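Alcohol dehydrogenase, zinc-containing (Streptococcus pneumoniae serotype 2, PDB 5YLN) probably catalyses the zinc-dependent, NAD+-linked interconversion of alcohols with aldehydes or ketones, as other zinc-containing alcohol dehydrogenases do. Local coordinates at residues C92-G95 with K96-Y99; V297-N300 with T301-Q304. All coordinates share one frame; numbering follows the deposited sequence.

Contact 1: residues C92-G95 with K96-Y99; sequences CACG and KCYY. With ZN (zinc ion), chain F.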
loop_
_atom_site.group_PDB
_atom_site.type_symbol
_atom_site.label_atom_id
_atom_site.label_comp_id
_atom_site.label_asym_id
_atom_site.label_seq_id
_atom_site.Cartn_x
_atom_site.Cartn_y
_atom_site.Cartn_z
ATOM N N CYS A 92 19.516 14.235 -4.838
ATOM C CA CYS A 92 20.483 14.795 -3.900
ATOM C C CYS A 92 20.052 14.512 -2.468
ATOM O O CYS A 92 18.872 14.651 -2.130
ATOM C CB CYS A 92 20.612 16.307 -4.081
ATOM S SG CYS A 92 20.947 16.832 -5.767
ATOM N N ALA A 93 21.027 14.186 -1.616
ATOM C CA ALA A 93 20.779 13.812 -0.225
ATOM C C ALA A 93 21.749 14.565 0.680
ATOM O O ALA A 93 22.963 14.446 0.521
ATOM C CB ALA A 93 20.932 12.295 -0.040
ATOM N N CYS A 94 21.218 15.326 1.643
ATOM C CA CYS A 94 22.092 16.026 2.579
ATOM C C CYS A 94 22.680 15.079 3.629
ATOM O O CYS A 94 23.733 15.392 4.195
ATOM C CB CYS A 94 21.334 17.174 3.259
ATOM S SG CYS A 94 20.183 16.645 4.637
ATOM N N GLY A 95 22.031 13.933 3.878
ATOM C CA GLY A 95 22.500 12.910 4.791
ATOM C C GLY A 95 22.215 13.163 6.259
ATOM O O GLY A 95 22.582 12.327 7.092
ATOM N N LYS A 96 21.557 14.278 6.599
ATOM C CA LYS A 96 21.396 14.714 7.978
ATOM C C LYS A 96 19.965 15.029 8.390
ATOM O O LYS A 96 19.710 15.151 9.591
ATOM C CB LYS A 96 22.238 15.974 8.250
ATOM C CG LYS A 96 23.740 15.792 8.269
ATOM C CD LYS A 96 24.399 17.175 8.256
ATOM C CE LYS A 96 25.854 17.135 8.686
ATOM N NZ LYS A 96 26.430 18.504 8.577
ATOM N N CYS A 97 19.036 15.203 7.458
ATOM C CA CYS A 97 17.720 15.704 7.830
ATOM C C CYS A 97 16.800 14.553 8.248
ATOM O O CYS A 97 17.173 13.381 8.228
ATOM C CB CYS A 97 17.101 16.479 6.675
ATOM S SG CYS A 97 16.624 15.367 5.334
ATOM N N TYR A 98 15.557 14.905 8.581
ATOM C CA TYR A 98 14.580 13.930 9.054
ATOM C C TYR A 98 14.440 12.759 8.079
ATOM O O TYR A 98 14.417 11.592 8.491
ATOM C CB TYR A 98 13.238 14.640 9.292
ATOM C CG TYR A 98 12.109 13.745 9.743
ATOM C CD1 TYR A 98 11.340 13.053 8.818
ATOM C CD2 TYR A 98 11.806 13.597 11.091
ATOM C CE1 TYR A 98 10.313 12.231 9.216
ATOM C CE2 TYR A 98 10.767 12.772 11.505
ATOM C CZ TYR A 98 10.025 12.094 10.556
ATOM O OH TYR A 98 8.998 11.270 10.937
ATOM N N TYR A 99 14.380 13.048 6.771
ATOM C CA TYR A 99 14.128 11.980 5.809
ATOM C C TYR A 99 15.402 11.278 5.376
ATOM O O TYR A 99 15.369 10.074 5.112
ATOM C CB TYR A 99 13.346 12.516 4.601
ATOM C CG TYR A 99 11.916 12.775 4.990
ATOM C CD1 TYR A 99 11.136 11.737 5.503
ATOM C CD2 TYR A 99 11.358 14.055 4.904
ATOM C CE1 TYR A 99 9.826 11.957 5.892
ATOM C CE2 TYR A 99 10.056 14.285 5.293
ATOM C CZ TYR A 99 9.297 13.228 5.798
ATOM O OH TYR A 99 8.007 13.427 6.190
HETATM ZN ZN ZN F . 18.419 15.355 3.798
#

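Contact 2: residues V297-N300 with T301-Q304; sequences VSTN and TTPQ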
loop_
_atom_site.group_PDB
_atom_site.type_symbol
_atom_site.label_atom_id
_atom_site.label_comp_id
_atom_site.label_asym_id
_atom_site.label_seq_id
_atom_site.Cartn_x
_atom_site.Cartn_y
_atom_site.Cartn_z
ATOM N N VAL A 297 11.895 7.527 -6.561
ATOM C CA VAL A 297 13.121 6.806 -6.260
ATOM C C VAL A 297 13.951 7.591 -5.247
ATOM O O VAL A 297 13.949 8.827 -5.240
ATOM C CB VAL A 297 13.922 6.542 -7.548
ATOM C CG1 VAL A 297 14.571 7.845 -8.068
ATOM C CG2 VAL A 297 14.995 5.478 -7.306
ATOM N N SER A 298 14.647 6.870 -4.360
ATOM C CA SER A 298 15.599 7.501 -3.450
ATOM C C SER A 298 17.052 7.305 -3.863
ATOM O O SER A 298 17.876 8.203 -3.643
ATOM C CB SER A 298 15.417 6.963 -2.025
ATOM O OG SER A 298 14.491 7.769 -1.329
ATOM N N THR A 299 17.353 6.165 -4.488
ATOM C CA THR A 299 18.687 5.668 -4.847
ATOM C C THR A 299 19.503 5.221 -3.633
ATOM O O THR A 299 20.723 5.041 -3.733
ATOM C CB THR A 299 19.501 6.659 -5.718
ATOM O OG1 THR A 299 19.963 7.771 -4.946
ATOM C CG2 THR A 299 18.661 7.181 -6.857
ATOM N N ASN A 300 18.854 4.935 -2.498
ATOM C CA ASN A 300 19.581 4.319 -1.395
ATOM C C ASN A 300 20.119 2.928 -1.754
ATOM O O ASN A 300 21.079 2.464 -1.129
ATOM C CB ASN A 300 18.689 4.257 -0.150
ATOM C CG ASN A 300 17.398 3.512 -0.395
ATOM O OD1 ASN A 300 16.689 3.773 -1.359
ATOM N ND2 ASN A 300 17.100 2.564 0.470
ATOM N N THR A 301 19.545 2.258 -2.759
ATOM C CA THR A 301 20.011 0.926 -3.145
ATOM C C THR A 301 21.173 0.947 -4.130
ATOM O O THR A 301 21.730 -0.122 -4.402
ATOM C CB THR A 301 18.876 0.084 -3.763
ATOM O OG1 THR A 301 18.437 0.683 -4.989
ATOM C CG2 THR A 301 17.690 -0.044 -2.793
ATOM N N THR A 302 21.541 2.118 -4.670
ATOM C CA THR A 302 22.652 2.220 -5.622
ATOM C C THR A 302 23.889 1.402 -5.243
ATOM O O THR A 302 24.427 0.711 -6.121
ATOM C CB THR A 302 23.026 3.698 -5.825
ATOM O OG1 THR A 302 21.884 4.430 -6.283
ATOM C CG2 THR A 302 24.157 3.830 -6.861
ATOM N N PRO A 303 24.382 1.406 -3.992
ATOM C CA PRO A 303 25.508 0.504 -3.657
ATOM C C PRO A 303 25.201 -0.971 -3.863
ATOM O O PRO A 303 26.066 -1.732 -4.326
ATOM C CB PRO A 303 25.767 0.798 -2.169
ATOM C CG PRO A 303 25.196 2.136 -1.936
ATOM C CD PRO A 303 24.015 2.258 -2.848
ATOM N N GLN A 304 23.997 -1.407 -3.492
ATOM C CA GLN A 304 23.642 -2.813 -3.658
ATOM C C GLN A 304 23.513 -3.172 -5.137
ATOM O O GLN A 304 23.909 -4.268 -5.555
ATOM C CB GLN A 304 22.351 -3.122 -2.887
ATOM C CG GLN A 304 21.834 -4.557 -3.036
ATOM C CD GLN A 304 20.444 -4.780 -2.398
ATOM O OE1 GLN A 304 19.645 -3.843 -2.244
ATOM N NE2 GLN A 304 20.155 -6.037 -2.034
#

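Contact 1: residues C92-G95 with K96-Y99
Cys94 and Cys97 meet at a zinc ion that they hold between them, the first half of a four-cysteine site that pins a loop lacking regular helix or strand. Cys94 SG lies 2.3 Å from the zinc and Cys97 SG lies 2.4 Å from it, and the two sulfurs stand 3.8 Å apart. Both thiolates adopt the same rotation: each SG sits between its own backbone N and carbonyl carbon (chi1 78° at Cys94), which brings both sulfurs to the inside of the loop where the metal lies. Cys108 and Cys100 supply the other two sulfurs and complete the site, in the four-cysteine lobe characteristic of zinc-containing alcohol dehydrogenases.

One step out, the backbone takes hold of the first ligand. The amide of Lys96 donates a nearly straight hydrogen bond to Cys94 SG, 3.4 Å from Lys96 N to that sulfur with an N-H...S angle of 163°. Such N-H...S bonds are familiar at cysteine-bound zinc sites, where they probably draw off some of the negative charge gathered on the thiolates. Gly95, at positive phi, swings the chain round so that this amide faces back toward the sulfur. The CB of Cys97 also packs 3.7 Å from Cys94 SG, while the extended Lys96 side chain leads away from the metal. Beyond the metal site, Tyr98 CD1 lies over one face of the Tyr99 ring, and Tyr98 makes a cation-pi contact with Arg240 of the second subunit.

The loop runs between strands 91-92 and 113-114, with its zinc-binding turn near the surface, and is tied at its base by backbone hydrogen bonding of Cys92 with Gly113.

Contact 2: residues V297-N300 with T301-Q304
A type I beta turn from Thr299 to Thr302 leads the chain into helix 302-310, and its defining carbonyl, that of Thr299, is gripped twice by the same residue. Thr302 N donates to Thr299 O over 3.2 Å, and the hydroxyl of Thr302 adds a second bond, with OG1 2.9 Å from Thr299 O. The two donors approach from one face of the carbonyl plane but at different heights: the amide stands well above it, 66° out, whereas the hydroxyl is tilted by just 21°. Thr302 OG1 can do this because it lies beside its own backbone N (chi1 -58°), the side on which the turn closes. The same rotation sets the hydroxyl 3.3 Å from Thr299 CB, and the Thr299 and Thr302 side chains leave the turn in a common direction, next to one another.

Just past the turn, in the first turn of the helix, Pro303 packs its CD 3.4 Å from Asn300 O. With no amide hydrogen to donate, the proline meets that carbonyl through its ring alone. The hydroxyl of Thr301 hydrogen-bonds Glu161 OE2. The other carboxylate oxygen of Glu161 accepts from the amides of Ser298 and Thr299, so a single acid clasps the chain before and within the turn.

The turn comes after strand 291-293, the last strand on one side of this chain's parallel Rossmann sheet, and packs on helix 157-165, which bears Glu161, and on strand 137-139, whose Tyr138 touches Thr302 and Pro303.

In the fold
Contact 1 and contact 2 show two ways of fixing a short run of chain: in residues 92-99 a metal does the work, in residues 297-304 a doubly held carbonyl and a carboxylate. They do not touch; their centres lie 14 Å apart and their nearest atoms about 6 Å. Contact 1 supplies two ligands of the four-cysteine zinc site, probably structural as in related dehydrogenases. The side chain of Thr299 in contact 2 lies about 10 Å from the other zinc, bound by Cys42 and His64 and probably catalytic by family precedent, and about 9 Å from the side chain of His64. Tyr105, which lies between Cys100 and Cys108 in sequence, touches both Ala93 and Asn300.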